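Local coordinates for protein glutathione S-transferase (Vibrio parahaemolyticus, PDB 7MIQ) that probably catalyses the conjugation of glutathione to electrophilic compounds, as a dimeric glutathione S-transferase of the Gtt2 class, at residues A[95-100]-A[153-158]; A[69-74]-A[82-87]; A[45-48]-A[53-56]. All coordinates share one frame; numbering follows the deposited sequence.

Interaction 1 (A[95-100]-A[153-158])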
loop_
_atom_site.group_PDB
_atom_site.type_symbol
_atom_site.label_atom_id
_atom_site.label_comp_id
_atom_site.label_asym_id
_atom_site.label_seq_id
_atom_site.Cartn_x
_atom_site.Cartn_y
_atom_site.Cartn_z
ATOM N N GLU A 95 8.550 1.713 -4.651
ATOM C CA GLU A 95 7.147 1.304 -4.609
ATOM C C GLU A 95 7.021 -0.193 -4.367
ATOM O O GLU A 95 6.220 -0.629 -3.528
ATOM C CB GLU A 95 6.445 1.694 -5.914
ATOM C CG GLU A 95 4.929 1.518 -5.882
ATOM C CD GLU A 95 4.238 2.591 -5.067
ATOM O OE1 GLU A 95 4.554 3.783 -5.269
ATOM O OE2 GLU A 95 3.390 2.245 -4.221
ATOM N N MET A 96 7.816 -0.993 -5.083
ATOM C CA MET A 96 7.764 -2.444 -4.920
ATOM C C MET A 96 8.113 -2.858 -3.496
ATOM O O MET A 96 7.345 -3.569 -2.836
ATOM C CB MET A 96 8.710 -3.116 -5.918
ATOM C CG MET A 96 8.976 -4.580 -5.614
ATOM S SD MET A 96 10.084 -5.361 -6.808
ATOM C CE MET A 96 11.571 -4.381 -6.625
ATOM N N TRP A 97 9.280 -2.431 -3.004
ATOM C CA TRP A 97 9.717 -2.883 -1.685
ATOM C C TRP A 97 8.900 -2.254 -0.563
ATOM O O TRP A 97 8.737 -2.871 0.497
ATOM C CB TRP A 97 11.205 -2.597 -1.495
ATOM C CG TRP A 97 12.061 -3.658 -2.117
ATOM C CD1 TRP A 97 12.731 -3.586 -3.303
ATOM C CD2 TRP A 97 12.307 -4.969 -1.593
ATOM N NE1 TRP A 97 13.390 -4.771 -3.545
ATOM C CE2 TRP A 97 13.146 -5.634 -2.509
ATOM C CE3 TRP A 97 11.901 -5.641 -0.436
ATOM C CZ2 TRP A 97 13.591 -6.940 -2.301
ATOM C CZ3 TRP A 97 12.345 -6.939 -0.230
ATOM C CH2 TRP A 97 13.179 -7.573 -1.158
ATOM N N HIS A 98 8.383 -1.037 -0.761
ATOM C CA HIS A 98 7.511 -0.457 0.256
ATOM C C HIS A 98 6.282 -1.326 0.463
ATOM O O HIS A 98 5.908 -1.624 1.601
ATOM C CB HIS A 98 7.095 0.969 -0.118
ATOM C CG HIS A 98 6.917 1.869 1.066
ATOM N ND1 HIS A 98 6.573 3.199 0.950
ATOM C CD2 HIS A 98 7.049 1.630 2.393
ATOM C CE1 HIS A 98 6.493 3.739 2.154
ATOM N NE2 HIS A 98 6.781 2.809 3.048
ATOM N N ARG A 99 5.664 -1.776 -0.630
ATOM C CA ARG A 99 4.456 -2.587 -0.524
ATOM C C ARG A 99 4.757 -3.969 0.043
ATOM O O ARG A 99 3.961 -4.513 0.819
ATOM C CB ARG A 99 3.786 -2.683 -1.893
ATOM C CG ARG A 99 3.173 -1.358 -2.312
ATOM C CD ARG A 99 2.633 -1.342 -3.730
ATOM N NE ARG A 99 1.813 -0.148 -3.908
ATOM C CZ ARG A 99 0.514 -0.093 -3.645
ATOM N NH1 ARG A 99 -0.167 -1.173 -3.299
ATOM N NH2 ARG A 99 -0.117 1.075 -3.724
ATOM N N VAL A 100 5.898 -4.551 -0.328
ATOM C CA VAL A 100 6.288 -5.847 0.228
ATOM C C VAL A 100 6.485 -5.738 1.736
ATOM O O VAL A 100 5.946 -6.540 2.510
ATOM C CB VAL A 100 7.554 -6.372 -0.474
ATOM C CG1 VAL A 100 8.125 -7.555 0.279
ATOM C CG2 VAL A 100 7.238 -6.762 -1.913
ATOM N N GLU A 153 22.509 -2.422 0.568
ATOM C CA GLU A 153 22.780 -1.703 1.809
ATOM C C GLU A 153 21.488 -1.250 2.479
ATOM O O GLU A 153 21.387 -1.248 3.712
ATOM C CB GLU A 153 23.703 -0.513 1.554
ATOM C CG GLU A 153 24.178 0.131 2.851
ATOM C CD GLU A 153 25.224 1.205 2.646
ATOM O OE1 GLU A 153 25.600 1.464 1.483
ATOM O OE2 GLU A 153 25.666 1.794 3.657
ATOM N N TYR A 154 20.493 -0.865 1.689
ATOM C CA TYR A 154 19.183 -0.495 2.198
ATOM C C TYR A 154 18.132 -1.380 1.536
ATOM O O TYR A 154 18.435 -2.178 0.647
ATOM C CB TYR A 154 18.923 1.000 1.972
ATOM C CG TYR A 154 19.914 1.864 2.731
ATOM C CD1 TYR A 154 19.736 2.129 4.082
ATOM C CD2 TYR A 154 21.045 2.383 2.107
ATOM C CE1 TYR A 154 20.641 2.904 4.788
ATOM C CE2 TYR A 154 21.959 3.159 2.806
ATOM C CZ TYR A 154 21.749 3.415 4.147
ATOM O OH TYR A 154 22.645 4.184 4.855
ATOM N N ILE A 155 16.883 -1.263 1.989
ATOM C CA ILE A 155 15.879 -2.250 1.597
ATOM C C ILE A 155 15.532 -2.117 0.117
ATOM O O ILE A 155 15.606 -3.090 -0.643
ATOM C CB ILE A 155 14.626 -2.137 2.481
ATOM C CG1 ILE A 155 14.974 -2.464 3.937
ATOM C CG2 ILE A 155 13.551 -3.083 1.977
ATOM C CD1 ILE A 155 13.795 -2.334 4.890
ATOM N N ALA A 156 15.138 -0.917 -0.313
ATOM C CA ALA A 156 14.597 -0.756 -1.661
ATOM C C ALA A 156 15.696 -0.609 -2.705
ATOM O O ALA A 156 15.569 -1.134 -3.819
ATOM C CB ALA A 156 13.665 0.457 -1.711
ATOM N N THR A 157 16.754 0.131 -2.376
ATOM C CA THR A 157 17.849 0.432 -3.294
ATOM C C THR A 157 19.148 0.430 -2.492
ATOM O O THR A 157 19.182 0.021 -1.326
ATOM C CB THR A 157 17.646 1.787 -3.990
ATOM O OG1 THR A 157 17.696 2.831 -3.014
ATOM C CG2 THR A 157 16.305 1.852 -4.723
ATOM N N ASP A 158 20.226 0.907 -3.115
ATOM C CA ASP A 158 21.475 1.132 -2.397
ATOM C C ASP A 158 21.493 2.451 -1.636
ATOM O O ASP A 158 22.500 2.760 -0.991
ATOM C CB ASP A 158 22.660 1.063 -3.361
ATOM C CG ASP A 158 22.991 -0.358 -3.770
ATOM O OD1 ASP A 158 23.078 -1.225 -2.871
ATOM O OD2 ASP A 158 23.140 -0.612 -4.981
#
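Trp-97, on the long helix 88-114, lays its indole against Ile-155 and Ala-156 in the loop between helices 127-151 and 162-177. Followed outward from its CB, the tryptophan first meets the methyl of Ala-156, with Trp-97 CB and Ala-156 CB 3.9 Å apart. At chi1 -83° the ring leaves CB beside the backbone N, which brings its five-membered portion up to the loop backbone. There CD1 of Trp-97 lies 3.8 Å from CA of Ala-156, an oblique approach. The carbonyl of Ile-155 comes over one face of the indole, its O 3.9 Å from Trp-97 CG and displaced toward the rim. Farther out, on the six-membered ring, CE3 of Trp-97 touches CG2 of Ile-155 at 3.9 Å; the two side chains cross obliquely.

No hydrogen bond joins the segments, and the loop takes its polar partners from the neighbouring helices. Arg-148 binds the O of Ile-155 through NE and, weakly, that of Ala-156 through NH2, while Asp-164 OD1 receives the N-H of Ile-155.

Within segment 95-100, Arg-99 NE bonds Glu-95 OE2 at 2.9 Å, an N-H···O angle of 158°. The carboxylate offers its anti lone pair, and the acceptor lies nearly in the guanidinium plane. Arg-99 is also salt-bridged to Glu-102 of the second subunit.

The contact itself is thus buried van der Waals packing inside the helical domain. A carbonyl oxygen over an electron-rich indole face is expected to be mildly unfavourable, and Arg-148, bonded to that same oxygen, probably offsets this.

Interaction 2 (A[69-74]-A[82-87])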
loop_
_atom_site.group_PDB
_atom_site.type_symbol
_atom_site.label_atom_id
_atom_site.label_comp_id
_atom_site.label_asym_id
_atom_site.label_seq_id
_atom_site.Cartn_x
_atom_site.Cartn_y
_atom_site.Cartn_z
ATOM N N ILE A 69 0.873 11.550 3.443
ATOM C CA ILE A 69 1.375 12.760 4.090
ATOM C C ILE A 69 2.846 12.968 3.752
ATOM O O ILE A 69 3.271 14.083 3.426
ATOM C CB ILE A 69 1.144 12.685 5.611
ATOM C CG1 ILE A 69 -0.357 12.716 5.923
ATOM C CG2 ILE A 69 1.874 13.816 6.328
ATOM C CD1 ILE A 69 -0.693 12.384 7.377
ATOM N N CYS A 70 3.642 11.896 3.808
ATOM C CA CYS A 70 5.060 12.008 3.476
ATOM C C CYS A 70 5.265 12.421 2.024
ATOM O O CYS A 70 6.174 13.202 1.718
ATOM C CB CYS A 70 5.777 10.687 3.755
ATOM S SG CYS A 70 5.898 10.249 5.510
ATOM N N ARG A 71 4.441 11.898 1.109
ATOM C CA ARG A 71 4.590 12.272 -0.294
ATOM C C ARG A 71 4.347 13.764 -0.493
ATOM O O ARG A 71 5.076 14.425 -1.242
ATOM C CB ARG A 71 3.650 11.447 -1.176
ATOM C CG ARG A 71 3.847 11.715 -2.669
ATOM C CD ARG A 71 3.003 10.813 -3.570
ATOM N NE ARG A 71 3.282 9.396 -3.369
ATOM C CZ ARG A 71 4.363 8.768 -3.816
ATOM N NH1 ARG A 71 5.314 9.410 -4.475
ATOM N NH2 ARG A 71 4.495 7.464 -3.591
ATOM N N TYR A 72 3.334 14.318 0.179
ATOM C CA TYR A 72 3.093 15.756 0.078
ATOM C C TYR A 72 4.243 16.547 0.691
ATOM O O TYR A 72 4.731 17.518 0.096
ATOM C CB TYR A 72 1.770 16.128 0.755
ATOM C CG TYR A 72 1.383 17.573 0.518
ATOM C CD1 TYR A 72 1.859 18.591 1.345
ATOM C CD2 TYR A 72 0.562 17.923 -0.545
ATOM C CE1 TYR A 72 1.519 19.918 1.119
ATOM C CE2 TYR A 72 0.213 19.244 -0.774
ATOM C CZ TYR A 72 0.696 20.235 0.058
ATOM O OH TYR A 72 0.355 21.547 -0.174
ATOM N N LEU A 73 4.687 16.147 1.886
ATOM C CA LEU A 73 5.766 16.863 2.560
ATOM C C LEU A 73 7.065 16.803 1.773
ATOM O O LEU A 73 7.865 17.743 1.832
ATOM C CB LEU A 73 5.982 16.293 3.960
ATOM C CG LEU A 73 4.831 16.458 4.953
ATOM C CD1 LEU A 73 5.101 15.640 6.218
ATOM C CD2 LEU A 73 4.613 17.923 5.282
ATOM N N ASP A 74 7.301 15.702 1.051
ATOM C CA ASP A 74 8.504 15.598 0.229
ATOM C C ASP A 74 8.553 16.715 -0.808
ATOM O O ASP A 74 9.620 17.279 -1.075
ATOM C CB ASP A 74 8.554 14.227 -0.447
ATOM C CG ASP A 74 9.894 13.950 -1.119
ATOM O OD1 ASP A 74 10.942 14.273 -0.525
ATOM O OD2 ASP A 74 9.901 13.385 -2.232
ATOM N N ALA A 82 15.977 12.259 -2.021
ATOM C CA ALA A 82 15.224 11.367 -2.913
ATOM C C ALA A 82 14.622 10.168 -2.162
ATOM O O ALA A 82 14.825 9.010 -2.527
ATOM C CB ALA A 82 16.104 10.897 -4.068
ATOM N N LEU A 83 13.891 10.450 -1.076
ATOM C CA LEU A 83 13.396 9.360 -0.232
ATOM C C LEU A 83 12.404 8.453 -0.957
ATOM O O LEU A 83 12.224 7.299 -0.549
ATOM C CB LEU A 83 12.762 9.917 1.048
ATOM C CG LEU A 83 13.742 10.543 2.049
ATOM C CD1 LEU A 83 13.050 10.941 3.344
ATOM C CD2 LEU A 83 14.920 9.607 2.338
ATOM N N PHE A 84 11.753 8.937 -2.012
ATOM C CA PHE A 84 10.886 8.086 -2.815
ATOM C C PHE A 84 11.584 7.536 -4.053
ATOM O O PHE A 84 10.947 6.838 -4.848
ATOM C CB PHE A 84 9.613 8.842 -3.215
ATOM C CG PHE A 84 8.594 8.938 -2.111
ATOM C CD1 PHE A 84 7.770 7.862 -1.816
ATOM C CD2 PHE A 84 8.461 10.100 -1.364
ATOM C CE1 PHE A 84 6.831 7.943 -0.800
ATOM C CE2 PHE A 84 7.523 10.187 -0.344
ATOM C CZ PHE A 84 6.708 9.107 -0.061
ATOM N N GLY A 85 12.874 7.816 -4.227
ATOM C CA GLY A 85 13.614 7.290 -5.359
ATOM C C GLY A 85 14.151 8.392 -6.247
ATOM O O GLY A 85 13.441 9.361 -6.528
ATOM N N ALA A 86 15.398 8.252 -6.705
ATOM C CA ALA A 86 16.080 9.326 -7.423
ATOM C C ALA A 86 15.883 9.281 -8.933
ATOM O O ALA A 86 16.110 10.298 -9.603
ATOM C CB ALA A 86 17.581 9.293 -7.116
ATOM N N ASN A 87 15.482 8.139 -9.485
ATOM C CA ASN A 87 15.272 8.001 -10.921
ATOM C C ASN A 87 14.130 7.017 -11.140
ATOM O O ASN A 87 13.536 6.510 -10.186
ATOM C CB ASN A 87 16.560 7.560 -11.623
ATOM C CG ASN A 87 17.133 6.276 -11.043
ATOM O OD1 ASN A 87 16.420 5.295 -10.846
ATOM N ND2 ASN A 87 18.431 6.283 -10.760
HETATM O O HOH W 1 11.812 11.680 -3.253
HETATM O O HOH W 2 13.132 13.124 -0.301
#
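Phe-84 presents a face to Arg-71 and an edge to Cys-70 and Asp-74 of helix 66-76. The guanidinium sits over the ring in a cation-pi contact, with Arg-71 CZ 4.3 Å from the centroid of the Phe-84 ring and 24° off its normal. The planes are not parallel but inclined by 36°, and the closer terminal nitrogen, Arg-71 NH2, is 3.7 Å from Phe-84 CE1. The arginine starts out extended and then bends at chi3 (-59°), which carries its tip over the phenyl group. The ring also presses on the helix backbone, where Phe-84 CE2 is 3.6 Å from Arg-71 CA. Near the ring plane, Cys-70 O lies 3.9 Å from Phe-84 CE2, and the carboxylate oxygen OD2 of Asp-74 approaches CD2 of Phe-84 at 3.7 Å.

Two waters complete this first shell. One donates to Asp-74 OD2 and accepts from Phe-84 N at 3.0 Å; the other donates to Asp-74 OD1 and accepts from Leu-83 N at 2.9 Å. A single carboxylate is thereby linked to two successive amides of the loop.

Farther out, the polar ends are fixed by other residues. Arg-71 NE is salt-bridged to Glu-95 OE1 of the second subunit, and Asp-74 OD1 accepts a hydrogen bond from Asn-79. A type I turn from Ala-82 to Gly-85, closed by Gly-85 N to Ala-82 O, sets the course of the loop, and Leu-83 packs on Phe-18 and Ile-22 of helix 10-22. Asn-87 then caps the next helix through its OD1 and the N of Glu-90.

Helix 66-76 is the last helix of the thioredoxin-like domain, and the loop leads into the first long helix of the all-helical domain; this is the interdomain linker of cytosolic glutathione S-transferases.

Interaction 3 (A[45-48]-A[53-56])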
loop_
_atom_site.group_PDB
_atom_site.type_symbol
_atom_site.label_atom_id
_atom_site.label_comp_id
_atom_site.label_asym_id
_atom_site.label_seq_id
_atom_site.Cartn_x
_atom_site.Cartn_y
_atom_site.Cartn_z
ATOM N N GLN A 45 -14.290 12.758 10.698
ATOM C CA GLN A 45 -14.711 12.889 9.304
ATOM C C GLN A 45 -13.720 13.696 8.470
ATOM O O GLN A 45 -13.709 13.556 7.242
ATOM C CB GLN A 45 -16.104 13.519 9.217
ATOM C CG GLN A 45 -16.137 15.030 9.387
ATOM C CD GLN A 45 -15.834 15.473 10.807
ATOM O OE1 GLN A 45 -16.042 14.725 11.765
ATOM N NE2 GLN A 45 -15.340 16.698 10.949
ATOM N N LYS A 46 -12.886 14.527 9.106
ATOM C CA LYS A 46 -11.794 15.191 8.403
ATOM C C LYS A 46 -10.736 14.208 7.916
ATOM O O LYS A 46 -9.901 14.581 7.080
ATOM C CB LYS A 46 -11.143 16.244 9.310
ATOM C CG LYS A 46 -12.115 17.295 9.852
ATOM C CD LYS A 46 -11.460 18.195 10.899
ATOM C CE LYS A 46 -10.379 19.074 10.288
ATOM N NZ LYS A 46 -9.600 19.809 11.327
ATOM N N SER A 47 -10.758 12.971 8.415
ATOM C CA SER A 47 -9.815 11.925 8.039
ATOM C C SER A 47 -10.565 10.825 7.296
ATOM O O SER A 47 -11.418 10.148 7.878
ATOM C CB SER A 47 -9.115 11.359 9.276
ATOM O OG SER A 47 -8.175 10.355 8.927
ATOM N N VAL A 48 -10.238 10.645 6.015
ATOM C CA VAL A 48 -10.946 9.660 5.198
ATOM C C VAL A 48 -10.841 8.273 5.818
ATOM O O VAL A 48 -11.812 7.506 5.817
ATOM C CB VAL A 48 -10.411 9.678 3.754
ATOM C CG1 VAL A 48 -10.863 8.431 3.005
ATOM C CG2 VAL A 48 -10.873 10.942 3.052
ATOM N N PRO A 53 -1.957 9.774 11.648
ATOM C CA PRO A 53 -1.759 11.222 11.500
ATOM C C PRO A 53 -2.656 11.866 10.447
ATOM O O PRO A 53 -3.143 11.195 9.535
ATOM C CB PRO A 53 -0.292 11.330 11.080
ATOM C CG PRO A 53 -0.038 10.061 10.346
ATOM C CD PRO A 53 -0.836 9.008 11.073
ATOM N N LEU A 54 -2.860 13.174 10.585
ATOM C CA LEU A 54 -3.682 13.942 9.658
ATOM C C LEU A 54 -2.977 15.258 9.381
ATOM O O LEU A 54 -2.671 16.004 10.314
ATOM C CB LEU A 54 -5.083 14.189 10.230
ATOM C CG LEU A 54 -6.086 14.911 9.323
ATOM C CD1 LEU A 54 -6.342 14.108 8.052
ATOM C CD2 LEU A 54 -7.393 15.175 10.068
ATOM N N LEU A 55 -2.712 15.535 8.107
ATOM C CA LEU A 55 -2.070 16.776 7.693
ATOM C C LEU A 55 -3.129 17.749 7.193
ATOM O O LEU A 55 -3.979 17.380 6.377
ATOM C CB LEU A 55 -1.039 16.522 6.594
ATOM C CG LEU A 55 -0.301 17.771 6.112
ATOM C CD1 LEU A 55 0.639 18.278 7.201
ATOM C CD2 LEU A 55 0.452 17.482 4.828
ATOM N N GLU A 56 -3.077 18.987 7.681
ATOM C CA GLU A 56 -4.024 20.023 7.285
ATOM C C GLU A 56 -3.254 21.145 6.603
ATOM O O GLU A 56 -2.370 21.753 7.215
ATOM C CB GLU A 56 -4.803 20.550 8.492
ATOM C CG GLU A 56 -5.954 21.478 8.133
ATOM C CD GLU A 56 -6.695 21.988 9.357
ATOM O OE1 GLU A 56 -6.031 22.458 10.306
ATOM O OE2 GLU A 56 -7.940 21.912 9.372
#
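In the thioredoxin-like domain, the strand that follows the cis-proline Pro-53 receives the preceding loop, with Lys-46 and Ser-47 meeting Leu-54 and Glu-56. Leu-54 forms the apolar part. Both its methyls come up to the end of the 3-10 segment from the strand side: CD1 of Leu-54 lies 3.7 Å from the carbonyl O of Lys-46, and CD2 of Leu-54 is 4.0 Å from CB of Lys-46. The first of these methyls also reaches Ser-47, Leu-54 CD1 to Ser-47 CB measuring 4.1 Å.

Past its CB the lysine slants toward Glu-56. A bend at chi3 (67°) turns its end to the carboxylate, where Lys-46 NZ and Glu-56 OE2 form a salt bridge at 3.3 Å, weak as a hydrogen bond. The lysine CE follows at 3.9 Å from the same Glu-56 OE2. From the strand side, Glu-56 extends CG anti to its backbone N (chi1 -171°), and its chain stays extended to the carboxylate, so the two side chains meet at their charged ends beyond Leu-54.

Other partners hold both halves in place. Glu-56 OE1 is hydrogen-bonded to Tyr-4 OH, and Lys-46 O to Thr-62 OG1, while Ser-47 OG is bonded to Lys-51 O within the same loop. Backbone bonds of Leu-54 to Tyr-4 and of Leu-55 to Ile-63 place strand 54-56 between strands 2-5 and 62-64.

The carboxylate thus divides its oxygens between a lysine and a tyrosine, which would probably stabilise its negative charge. With NZ and OE2 this far apart, the ion pair is likely to contribute mainly through electrostatics, and close fit comes instead from the leucine methyls against the loop backbone.

In the fold
Interactions 3, 2 and 1 follow one another along the chain, from the thioredoxin-like domain through the linker into the helical domain. Interactions 2 and 3, with centres 20 Å apart, meet where Ile-69 CD1 rests 3.5 Å from Pro-53 O, beside the cis-proline loop that in this family helps form the glutathione site. Interactions 1 and 2 have centres 13 Å apart and touch at Glu-95 OE1 and Arg-71 NH2, 4.0 Å from each other, close to the subunit interface that both contacts reach. Interactions 1 and 3 do not touch within the chain, their nearest atoms being about 12 Å apart, yet across the dimer Val-48 of one subunit packs on Trp-97 of the other.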